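Local coordinates for protein exoglucanase A (Cellulomonas fimi, PDB 7CBD) that hydrolyses beta-1,4-glucosidic linkages of cellulose with inversion of anomeric configuration, releasing cellobiose from the non-reducing chain ends, this chain being its family 6 catalytic domain, at residues 292-298 / 359-365; 192-197 / 232-237; 256-262 / 316-321; 240-244 / 306-310. All coordinates share one frame; numbering follows the deposited sequence.

Interaction 1. Residues 292-298 / 359-365; sequences MLVDTSR and DAFVWIK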
# COMPACT_ATOMS: atom_id res chain seq x y z
N MET A 292 -1.62 13.06 -4.42
CA MET A 292 -0.85 11.87 -4.10
C MET A 292 -1.24 11.35 -2.73
O MET A 292 -1.57 12.12 -1.83
CB MET A 292 0.66 12.17 -4.11
CG MET A 292 1.12 12.97 -5.33
SD MET A 292 0.86 12.20 -6.94
CE MET A 292 2.22 11.05 -6.92
N LEU A 293 -1.18 10.03 -2.58
CA LEU A 293 -1.34 9.36 -1.30
C LEU A 293 -0.10 8.53 -1.02
O LEU A 293 0.52 8.02 -1.96
CB LEU A 293 -2.53 8.40 -1.30
CG LEU A 293 -3.91 8.97 -1.65
CD1 LEU A 293 -4.91 7.83 -1.76
CD2 LEU A 293 -4.36 9.97 -0.60
N VAL A 294 0.26 8.38 0.25
CA VAL A 294 1.25 7.39 0.67
C VAL A 294 0.58 6.44 1.65
O VAL A 294 -0.07 6.88 2.60
CB VAL A 294 2.50 8.02 1.31
CG1 VAL A 294 3.49 6.93 1.71
CG2 VAL A 294 3.17 8.98 0.36
N ASP A 295 0.73 5.13 1.41
CA ASP A 295 0.35 4.10 2.37
C ASP A 295 1.40 4.08 3.47
O ASP A 295 2.52 3.61 3.25
CB ASP A 295 0.29 2.75 1.67
CG ASP A 295 -0.19 1.63 2.58
OD1 ASP A 295 -0.44 1.88 3.78
OD2 ASP A 295 -0.34 0.49 2.09
N THR A 296 1.05 4.60 4.65
CA THR A 296 1.95 4.69 5.79
C THR A 296 1.74 3.56 6.80
O THR A 296 2.22 3.64 7.94
CB THR A 296 1.80 6.06 6.47
OG1 THR A 296 0.42 6.26 6.81
CG2 THR A 296 2.24 7.17 5.53
N SER A 297 1.06 2.49 6.38
CA SER A 297 0.69 1.42 7.31
C SER A 297 1.90 0.77 7.97
O SER A 297 1.83 0.38 9.14
CB SER A 297 -0.14 0.37 6.58
OG SER A 297 0.49 -0.08 5.39
N ARG A 298 2.99 0.59 7.22
CA ARG A 298 4.08 -0.25 7.71
C ARG A 298 5.46 0.32 7.37
O ARG A 298 6.43 -0.43 7.27
CB ARG A 298 3.95 -1.70 7.22
CG ARG A 298 2.63 -2.35 7.63
CD ARG A 298 2.55 -3.81 7.22
NE ARG A 298 2.68 -3.94 5.77
CZ ARG A 298 2.65 -5.10 5.11
NH1 ARG A 298 2.52 -6.25 5.78
NH2 ARG A 298 2.78 -5.12 3.79
N ASP A 359 -2.78 14.38 -0.78
CA ASP A 359 -4.17 14.46 -0.35
C ASP A 359 -4.36 13.94 1.07
O ASP A 359 -5.22 14.43 1.80
CB ASP A 359 -5.06 13.63 -1.29
CG ASP A 359 -5.34 14.32 -2.61
OD1 ASP A 359 -5.01 15.51 -2.80
OD2 ASP A 359 -5.90 13.64 -3.50
N ALA A 360 -3.58 12.92 1.45
CA ALA A 360 -3.73 12.23 2.73
C ALA A 360 -2.61 11.21 2.89
O ALA A 360 -2.01 10.76 1.90
CB ALA A 360 -5.07 11.50 2.82
N PHE A 361 -2.34 10.86 4.14
CA PHE A 361 -1.73 9.57 4.47
C PHE A 361 -2.86 8.60 4.77
O PHE A 361 -3.86 8.96 5.41
CB PHE A 361 -0.81 9.68 5.70
CG PHE A 361 0.38 10.57 5.48
CD1 PHE A 361 1.04 10.58 4.26
CD2 PHE A 361 0.86 11.37 6.51
CE1 PHE A 361 2.14 11.39 4.06
CE2 PHE A 361 1.97 12.19 6.31
CZ PHE A 361 2.60 12.20 5.08
N VAL A 362 -2.70 7.36 4.29
CA VAL A 362 -3.71 6.32 4.39
C VAL A 362 -3.03 5.03 4.81
O VAL A 362 -1.82 4.85 4.60
CB VAL A 362 -4.46 6.12 3.06
CG1 VAL A 362 -5.42 7.26 2.80
CG2 VAL A 362 -3.46 6.02 1.91
N TRP A 363 -3.80 4.13 5.40
CA TRP A 363 -3.36 2.75 5.64
C TRP A 363 -4.10 1.89 4.63
O TRP A 363 -5.26 1.49 4.86
CB TRP A 363 -3.64 2.30 7.07
CG TRP A 363 -2.71 2.88 8.07
CD1 TRP A 363 -1.71 3.79 7.85
CD2 TRP A 363 -2.69 2.59 9.47
NE1 TRP A 363 -1.06 4.07 9.04
CE2 TRP A 363 -1.66 3.35 10.05
CE3 TRP A 363 -3.46 1.76 10.29
CZ2 TRP A 363 -1.36 3.31 11.41
CZ3 TRP A 363 -3.17 1.71 11.65
CH2 TRP A 363 -2.13 2.49 12.19
N ILE A 364 -3.46 1.62 3.50
CA ILE A 364 -4.08 0.77 2.49
C ILE A 364 -3.93 -0.70 2.88
O ILE A 364 -4.92 -1.40 3.10
CB ILE A 364 -3.55 1.08 1.08
CG1 ILE A 364 -3.77 2.55 0.71
CG2 ILE A 364 -4.24 0.19 0.07
CD1 ILE A 364 -5.22 3.03 0.78
N LYS A 365 -2.70 -1.17 3.02
CA LYS A 365 -2.49 -2.48 3.62
C LYS A 365 -2.88 -2.41 5.10
O LYS A 365 -2.47 -1.48 5.80
CB LYS A 365 -1.02 -2.86 3.52
CG LYS A 365 -0.69 -4.21 4.13
CD LYS A 365 -1.22 -5.35 3.29
CE LYS A 365 -0.82 -6.70 3.88
NZ LYS A 365 -1.14 -7.85 2.99

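Interaction 2. Residues 192-197 / 232-237; sequences DIGHSG and DVANTT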
# COMPACT_ATOMS: atom_id res chain seq x y z
N ASP A 192 -2.18 3.06 -8.53
CA ASP A 192 -0.99 2.67 -7.78
C ASP A 192 0.27 3.03 -8.56
O ASP A 192 0.36 2.81 -9.77
CB ASP A 192 -1.01 1.17 -7.54
CG ASP A 192 0.16 0.72 -6.73
OD1 ASP A 192 0.02 0.75 -5.49
OD2 ASP A 192 1.21 0.37 -7.31
N ILE A 193 1.26 3.57 -7.85
CA ILE A 193 2.52 3.96 -8.49
C ILE A 193 3.73 3.29 -7.84
O ILE A 193 4.84 3.84 -7.83
CB ILE A 193 2.69 5.49 -8.60
CG1 ILE A 193 2.69 6.16 -7.23
CG2 ILE A 193 1.63 6.06 -9.52
CD1 ILE A 193 3.32 7.53 -7.25
N GLY A 194 3.56 2.08 -7.31
CA GLY A 194 4.72 1.41 -6.74
C GLY A 194 5.30 2.23 -5.60
O GLY A 194 4.57 2.83 -4.81
N HIS A 195 6.63 2.25 -5.53
CA HIS A 195 7.33 2.98 -4.47
C HIS A 195 8.72 3.33 -4.99
O HIS A 195 9.14 2.85 -6.04
CB HIS A 195 7.41 2.18 -3.17
CG HIS A 195 8.24 0.94 -3.28
ND1 HIS A 195 9.49 0.82 -2.69
CD2 HIS A 195 8.02 -0.23 -3.93
CE1 HIS A 195 9.99 -0.37 -2.96
NE2 HIS A 195 9.12 -1.03 -3.71
N SER A 196 9.45 4.13 -4.21
CA SER A 196 10.73 4.62 -4.70
C SER A 196 11.76 3.52 -4.89
O SER A 196 12.64 3.64 -5.74
CB SER A 196 11.30 5.71 -3.78
OG SER A 196 11.42 5.26 -2.44
N GLY A 197 11.68 2.44 -4.10
CA GLY A 197 12.62 1.35 -4.26
C GLY A 197 12.40 0.51 -5.50
O GLY A 197 13.18 -0.40 -5.77
N ASP A 232 3.62 3.25 -2.14
CA ASP A 232 4.02 2.46 -0.98
C ASP A 232 2.95 1.46 -0.55
O ASP A 232 3.05 0.92 0.57
CB ASP A 232 4.42 3.34 0.21
CG ASP A 232 5.71 2.90 0.91
OD1 ASP A 232 6.45 2.03 0.39
OD2 ASP A 232 5.98 3.47 1.99
N VAL A 233 1.93 1.19 -1.38
CA VAL A 233 0.90 0.28 -0.88
C VAL A 233 1.47 -1.10 -0.62
O VAL A 233 2.19 -1.70 -1.44
CB VAL A 233 -0.48 0.34 -1.56
CG1 VAL A 233 -0.66 1.47 -2.57
CG2 VAL A 233 -0.98 -1.01 -1.97
N ALA A 234 1.21 -1.59 0.58
CA ALA A 234 1.68 -2.87 1.08
C ALA A 234 3.20 -2.96 1.14
O ALA A 234 3.73 -4.06 1.32
CB ALA A 234 1.09 -4.05 0.31
N ASN A 235 3.91 -1.84 1.03
CA ASN A 235 5.36 -1.81 1.12
C ASN A 235 5.77 -1.09 2.40
O ASN A 235 4.94 -0.73 3.23
CB ASN A 235 5.99 -1.22 -0.14
CG ASN A 235 7.36 -1.81 -0.45
OD1 ASN A 235 8.37 -1.42 0.14
ND2 ASN A 235 7.40 -2.78 -1.36
N THR A 236 7.08 -0.93 2.56
CA THR A 236 7.66 -0.42 3.79
C THR A 236 8.65 0.71 3.58
O THR A 236 9.25 1.16 4.56
CB THR A 236 8.33 -1.55 4.59
OG1 THR A 236 9.36 -2.15 3.80
CG2 THR A 236 7.31 -2.61 4.98
N THR A 237 8.83 1.19 2.36
CA THR A 237 9.82 2.24 2.13
C THR A 237 9.46 3.45 2.98
O THR A 237 8.29 3.86 3.00
CB THR A 237 9.83 2.59 0.65
OG1 THR A 237 10.19 1.41 -0.08
CG2 THR A 237 10.83 3.70 0.37
O HOH W 1 2.26 1.37 -4.26

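Interaction 3. Residues 256-262 / 316-321; sequences IRSSKFY and VNAYVD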
# COMPACT_ATOMS: atom_id res chain seq x y z
N ILE A 256 26.71 9.07 -2.02
CA ILE A 256 26.09 8.08 -1.14
C ILE A 256 25.02 7.28 -1.87
O ILE A 256 24.73 6.15 -1.48
CB ILE A 256 25.58 8.67 0.19
CG1 ILE A 256 24.38 9.60 -0.04
CG2 ILE A 256 26.72 9.35 0.94
CD1 ILE A 256 23.59 9.91 1.24
N ARG A 257 24.42 7.84 -2.92
CA ARG A 257 23.42 7.08 -3.68
C ARG A 257 24.03 5.88 -4.38
O ARG A 257 23.29 4.95 -4.73
CB ARG A 257 22.69 7.98 -4.68
CG ARG A 257 23.57 8.50 -5.80
CD ARG A 257 22.79 9.36 -6.79
NE ARG A 257 23.65 9.94 -7.82
CZ ARG A 257 23.60 9.63 -9.12
NH1 ARG A 257 22.73 8.72 -9.55
NH2 ARG A 257 24.43 10.21 -9.98
N SER A 258 25.35 5.85 -4.58
CA SER A 258 26.00 4.70 -5.19
C SER A 258 26.19 3.55 -4.21
O SER A 258 26.73 2.51 -4.60
CB SER A 258 27.35 5.09 -5.79
OG SER A 258 28.30 5.33 -4.78
N SER A 259 25.77 3.71 -2.96
CA SER A 259 25.80 2.63 -1.99
C SER A 259 25.03 1.41 -2.51
O SER A 259 24.11 1.52 -3.33
CB SER A 259 25.18 3.09 -0.68
OG SER A 259 23.83 3.51 -0.86
N LYS A 260 25.39 0.25 -1.97
CA LYS A 260 24.69 -1.00 -2.28
C LYS A 260 23.19 -0.88 -2.04
O LYS A 260 22.38 -1.42 -2.80
CB LYS A 260 25.29 -2.12 -1.43
CG LYS A 260 24.81 -3.53 -1.73
CD LYS A 260 25.46 -4.55 -0.79
CE LYS A 260 25.18 -5.98 -1.23
NZ LYS A 260 25.91 -7.00 -0.43
N PHE A 261 22.79 -0.16 -0.99
CA PHE A 261 21.38 -0.09 -0.68
C PHE A 261 20.60 0.73 -1.70
O PHE A 261 19.43 0.42 -1.98
CB PHE A 261 21.18 0.48 0.72
CG PHE A 261 19.78 0.33 1.24
CD1 PHE A 261 19.29 -0.92 1.61
CD2 PHE A 261 18.94 1.43 1.36
CE1 PHE A 261 18.00 -1.07 2.10
CE2 PHE A 261 17.65 1.29 1.86
CZ PHE A 261 17.19 0.04 2.22
N TYR A 262 21.20 1.78 -2.27
CA TYR A 262 20.42 2.67 -3.12
C TYR A 262 20.65 2.46 -4.62
O TYR A 262 19.79 2.86 -5.41
CB TYR A 262 20.61 4.14 -2.73
CG TYR A 262 19.94 4.48 -1.42
CD1 TYR A 262 18.58 4.28 -1.24
CD2 TYR A 262 20.68 4.98 -0.36
CE1 TYR A 262 17.97 4.58 -0.03
CE2 TYR A 262 20.08 5.28 0.85
CZ TYR A 262 18.73 5.08 1.01
OH TYR A 262 18.15 5.38 2.22
N VAL A 316 30.96 5.05 1.99
CA VAL A 316 29.56 5.36 1.68
C VAL A 316 28.62 4.25 2.14
O VAL A 316 27.50 4.52 2.58
CB VAL A 316 29.33 5.76 0.20
CG1 VAL A 316 30.15 6.99 -0.17
CG2 VAL A 316 29.59 4.60 -0.74
N ASN A 317 29.06 2.99 2.06
CA ASN A 317 28.18 1.90 2.46
C ASN A 317 28.00 1.86 3.97
O ASN A 317 26.88 1.69 4.46
CB ASN A 317 28.70 0.57 1.92
CG ASN A 317 28.28 0.34 0.50
OD1 ASN A 317 27.09 0.23 0.21
ND2 ASN A 317 29.24 0.30 -0.41
N ALA A 318 29.09 2.04 4.73
CA ALA A 318 28.97 2.12 6.18
C ALA A 318 28.12 3.32 6.58
O ALA A 318 27.30 3.24 7.50
CB ALA A 318 30.36 2.21 6.81
N TYR A 319 28.30 4.45 5.88
CA TYR A 319 27.51 5.64 6.18
C TYR A 319 26.04 5.38 5.94
O TYR A 319 25.20 5.69 6.79
CB TYR A 319 28.00 6.80 5.30
CG TYR A 319 27.34 8.12 5.60
CD1 TYR A 319 27.83 8.95 6.60
CD2 TYR A 319 26.24 8.55 4.87
CE1 TYR A 319 27.24 10.17 6.87
CE2 TYR A 319 25.63 9.77 5.14
CZ TYR A 319 26.14 10.58 6.14
OH TYR A 319 25.56 11.80 6.42
N VAL A 320 25.70 4.83 4.77
CA VAL A 320 24.29 4.58 4.47
C VAL A 320 23.72 3.53 5.41
O VAL A 320 22.62 3.69 5.94
CB VAL A 320 24.13 4.21 2.98
CG1 VAL A 320 22.77 3.56 2.74
CG2 VAL A 320 24.31 5.44 2.12
N ASP A 321 24.47 2.45 5.65
CA ASP A 321 23.93 1.36 6.45
C ASP A 321 23.75 1.74 7.91
O ASP A 321 22.86 1.21 8.58
CB ASP A 321 24.81 0.11 6.29
CG ASP A 321 24.71 -0.51 4.90
OD1 ASP A 321 23.78 -0.14 4.15
OD2 ASP A 321 25.56 -1.36 4.57
O HOH W 2 28.76 0.99 -3.20
O HOH W 3 24.53 0.22 1.35

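Interaction 4. Residues 240-244 / 306-310; sequences EEPLL and RPTSI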
# COMPACT_ATOMS: atom_id res chain seq x y z
N GLU A 240 10.12 9.35 5.18
CA GLU A 240 11.30 10.19 5.06
C GLU A 240 12.49 9.45 5.65
O GLU A 240 12.35 8.66 6.60
CB GLU A 240 11.15 11.52 5.82
CG GLU A 240 10.23 12.51 5.15
CD GLU A 240 10.43 13.93 5.64
OE1 GLU A 240 10.06 14.20 6.80
OE2 GLU A 240 10.96 14.76 4.87
N GLU A 241 13.67 9.69 5.07
CA GLU A 241 14.92 9.28 5.67
C GLU A 241 15.49 10.49 6.40
O GLU A 241 16.10 11.36 5.76
CB GLU A 241 15.90 8.77 4.61
CG GLU A 241 15.63 7.33 4.16
CD GLU A 241 15.96 6.29 5.22
OE1 GLU A 241 16.44 6.66 6.32
OE2 GLU A 241 15.73 5.09 4.96
N PRO A 242 15.32 10.60 7.72
CA PRO A 242 15.65 11.87 8.40
C PRO A 242 17.14 12.18 8.42
O PRO A 242 17.52 13.36 8.41
CB PRO A 242 15.12 11.65 9.82
CG PRO A 242 15.11 10.15 9.99
CD PRO A 242 14.74 9.61 8.64
N LEU A 243 17.99 11.16 8.48
CA LEU A 243 19.43 11.37 8.52
C LEU A 243 20.03 11.43 7.13
O LEU A 243 20.99 12.17 6.90
CB LEU A 243 20.09 10.28 9.37
CG LEU A 243 19.53 10.11 10.79
CD1 LEU A 243 20.26 8.99 11.52
CD2 LEU A 243 19.61 11.42 11.58
N LEU A 244 19.44 10.71 6.18
CA LEU A 244 19.89 10.72 4.79
C LEU A 244 18.98 11.62 3.95
O LEU A 244 18.31 11.17 3.02
CB LEU A 244 19.94 9.30 4.25
CG LEU A 244 20.84 8.31 5.00
CD1 LEU A 244 20.71 6.91 4.43
CD2 LEU A 244 22.29 8.78 4.95
N ARG A 306 16.15 2.00 15.21
CA ARG A 306 16.13 3.21 14.38
C ARG A 306 17.29 4.11 14.76
O ARG A 306 17.41 4.49 15.94
CB ARG A 306 14.81 3.95 14.56
CG ARG A 306 14.69 5.21 13.70
CD ARG A 306 13.45 6.00 14.05
NE ARG A 306 13.25 7.16 13.18
CZ ARG A 306 12.57 7.15 12.04
NH1 ARG A 306 12.05 6.01 11.58
NH2 ARG A 306 12.43 8.26 11.33
N PRO A 307 18.16 4.49 13.83
CA PRO A 307 19.23 5.42 14.18
C PRO A 307 18.65 6.77 14.53
O PRO A 307 17.66 7.21 13.95
CB PRO A 307 20.09 5.47 12.91
CG PRO A 307 19.18 5.08 11.81
CD PRO A 307 18.19 4.11 12.41
N THR A 308 19.25 7.41 15.54
CA THR A 308 18.74 8.68 16.06
C THR A 308 19.64 9.86 15.76
O THR A 308 19.21 11.01 15.94
CB THR A 308 18.52 8.57 17.58
OG1 THR A 308 19.66 7.96 18.18
CG2 THR A 308 17.27 7.74 17.88
N SER A 309 20.87 9.63 15.32
CA SER A 309 21.77 10.71 14.93
C SER A 309 22.75 10.16 13.91
O SER A 309 22.90 8.94 13.76
CB SER A 309 22.51 11.29 16.14
OG SER A 309 23.32 10.31 16.75
N ILE A 310 23.40 11.07 13.19
CA ILE A 310 24.29 10.66 12.11
C ILE A 310 25.53 10.00 12.70
O ILE A 310 26.22 10.57 13.56
CB ILE A 310 24.65 11.86 11.22
CG1 ILE A 310 23.47 12.24 10.33
CG2 ILE A 310 25.87 11.54 10.35
CD1 ILE A 310 23.71 13.49 9.49
O HOH W 4 10.95 7.83 8.82

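Interaction 1. Residues 292-298 / 359-365
Residues 292-298 and 359-365 run side by side on parallel strands of the central sheet, in the distorted beta/alpha barrel of family 6 glycoside hydrolases, and the contact continues into the loops that follow. The pairing is uneven. Asp-359 N binds Met-292 O, Val-362 N gives Val-294 O a bond of 3.2 Å, and Thr-296 N returns to Val-362 O, but the middle is loose: Val-294 N and both backbone polar atoms of Ala-360 are buried without partners.

Past the strands the Asp-295 carboxylate takes over. With CG anti to the backbone N (chi1 -177°) it extends across to segment 359-365, where OD2 receives Lys-365 N at 3.0 Å on its syn side but about 32° out of the carboxylate plane, with a nearly linear N-H...O, while OD1 takes a weak bond from Ile-364 N. OD2 also accepts Ala-234 N. OD1 accepts Ser-297 N, an Asx turn, and Ser-297 OG at 2.7 Å, both from one face of the carboxylate plane. Held this way, Ser-297 lays its CA over the five-membered ring of Trp-363, 3.6 Å from the centroid, a CH-pi contact. Thr-296 OG1 lies in the plane of that indole, at its edge; it and Trp-363 NE1 both bond to Arg-344 O.

Lys-365 CG sits over one face of the Arg-298 guanidinium, 3.6 Å from CZ. Arg-298 NH2 forms a salt bridge with Asp-371, the predicted nucleophile, and Lys-365 NZ binds Ser-370 O. Strand 228-231 flanks strand 291-295, helix 270-283 packs on Met-292 and Val-294, and Val-362 and Ile-364 face strand 87-93.

Interaction 2. Residues 192-197 / 232-237
His-195 and Thr-237 supply the side-chain hydrogen bond between these two loops: His-195 ND1 lies 2.8 Å from Thr-237 OG1, and either could donate. A backbone bond accompanies it, Asp-232 N to Gly-194 O at 2.9 Å.

Water 1 adds an indirect polar link. It donates to Asp-192 OD1 and to Gly-194 O and accepts from Val-233 N. The other carboxylate oxygen, Asp-192 OD2, takes Gly-194 N from above its plane in an Asx turn, so this one acid shapes its own loop while reaching the other through the water.

The imidazole is also stacked. The Asn-235 amide lies over one face of the His-195 ring with the planes 25° apart, ND2 being 3.4 Å from His-195 NE2 without bonding to it. Chi1 of 66° sets the ring between its own backbone N and carbonyl, beneath that amide. Asn-235 OD1 accepts from the next backbone N, Thr-236 N, and from Arg-328 outside the two segments, which also bonds Thr-237 OG1. Beside the ring, Thr-237 CG2 touches Ser-196 OG at 3.3 Å; that hydroxyl bonds to Glu-270.

His-195 is the N-cap residue of helix 196-199, and residues 232-235 form a type II turn. Both loops leave the C-terminal ends of adjacent parallel strands, 187-192 and 228-231, the end of a beta/alpha barrel where catalytic residues gather; Asp-192 lies about 6 Å from the predicted proton donor Asp-149, between side chains.

Interaction 3. Residues 256-262 / 316-321
The short 3-10 turn 256-258 and the loop after it run against the first turns of helix 316-323, with CA atoms 5.2 Å apart at Ile-256 and Val-316 and 5.1 Å apart at Ser-259 and Asn-317.

Val-320 is the apolar centre. Its two methyls divide the work: CG1 meets the ring of Tyr-262 at CE2, 3.7 Å away, and the CB of Phe-261, whereas CG2 rests on Ile-256 CB and on Ser-259 OG. Ile-256 also sends CG2 to Tyr-319 CD2 at 4.0 Å, the two side chains slanting past each other, and touches Val-316.

Ser-259 OG binds Ile-256 O at 2.9 Å nearly in line with the carbonyl. Its chi1 of 59° turns the hydroxyl back to that oxygen, which also accepts Ser-259 N.

Along the more open margin Asn-317 OD1 accepts Lys-260 N at 2.8 Å, in the amide plane and on a lone pair. Water 3 joins the same OD1 to Phe-261 N and Asp-321 OD1; water 2 links Asn-317 ND2 to Ser-258 O. Asp-321 has its salt bridge with Arg-324.

An apolar centre with an amide and two waters at its margin implies that the helix satisfies backbone groups of the irregular loop while packing valine against it.

Interaction 4. Residues 240-244 / 306-310
Leu-243 carries this surface contact, laying its side chain against Pro-307 to Ile-310. Its branch CD1 lies 3.8 Å from Pro-307 CB and 3.5 Å from the carbonyl oxygen of Ser-309. CD2 lies over the Ser-309 backbone, and Leu-243 CB meets Ile-310 CG1 at 4.0 Å. Chi1 of -54° places the leucine CG anti to its own carbonyl carbon, and the extended chi2 carries CD1 on to the proline.

At the other end Pro-242 and Arg-306 approach from opposite directions, so that the proline CG comes 3.5 Å from guanidinium NH2, set obliquely to that flat group. Water 4 lies at the guanidinium edge, in its plane; it accepts from Arg-306 NH2 at 2.9 Å and donates to Glu-240 O, a bridge between the two loops.

What positions these groups lies farther out. The arginine chain is extended from CG to NE, and its end is held by NH1 bonding to Trp-301 O and by a cation-pi contact with Tyr-428. Glu-241, next to the proline, bonds to Val-325 N and Asp-326 N. Helix 316-323 lies alongside: Leu-243 and Leu-244 touch its Asn-323, and Leu-244 and Ile-310 both touch Tyr-319.

Overall arrangement
Following the chain, interaction 2 closes first, bringing 232-237 back to 192-197 around helix 202-218 and strand 228-231. The loop then runs outward through 240-244 and 256-262. Next comes strand 291-295, which opens interaction 1, and the excursion after it supplies 306-310 to close interaction 4 and 316-321 to close interaction 3, before 359-365 closes interaction 1. Interactions 1, 3 and 4 therefore cross one another, while interaction 2 precedes them all. Interactions 1 and 2 touch at the barrel core, Asp-295 to Ala-234. Interactions 3 and 4 meet through Tyr-319 and Leu-244, joining two long excursions about 20 Å or more, between centres, from that core.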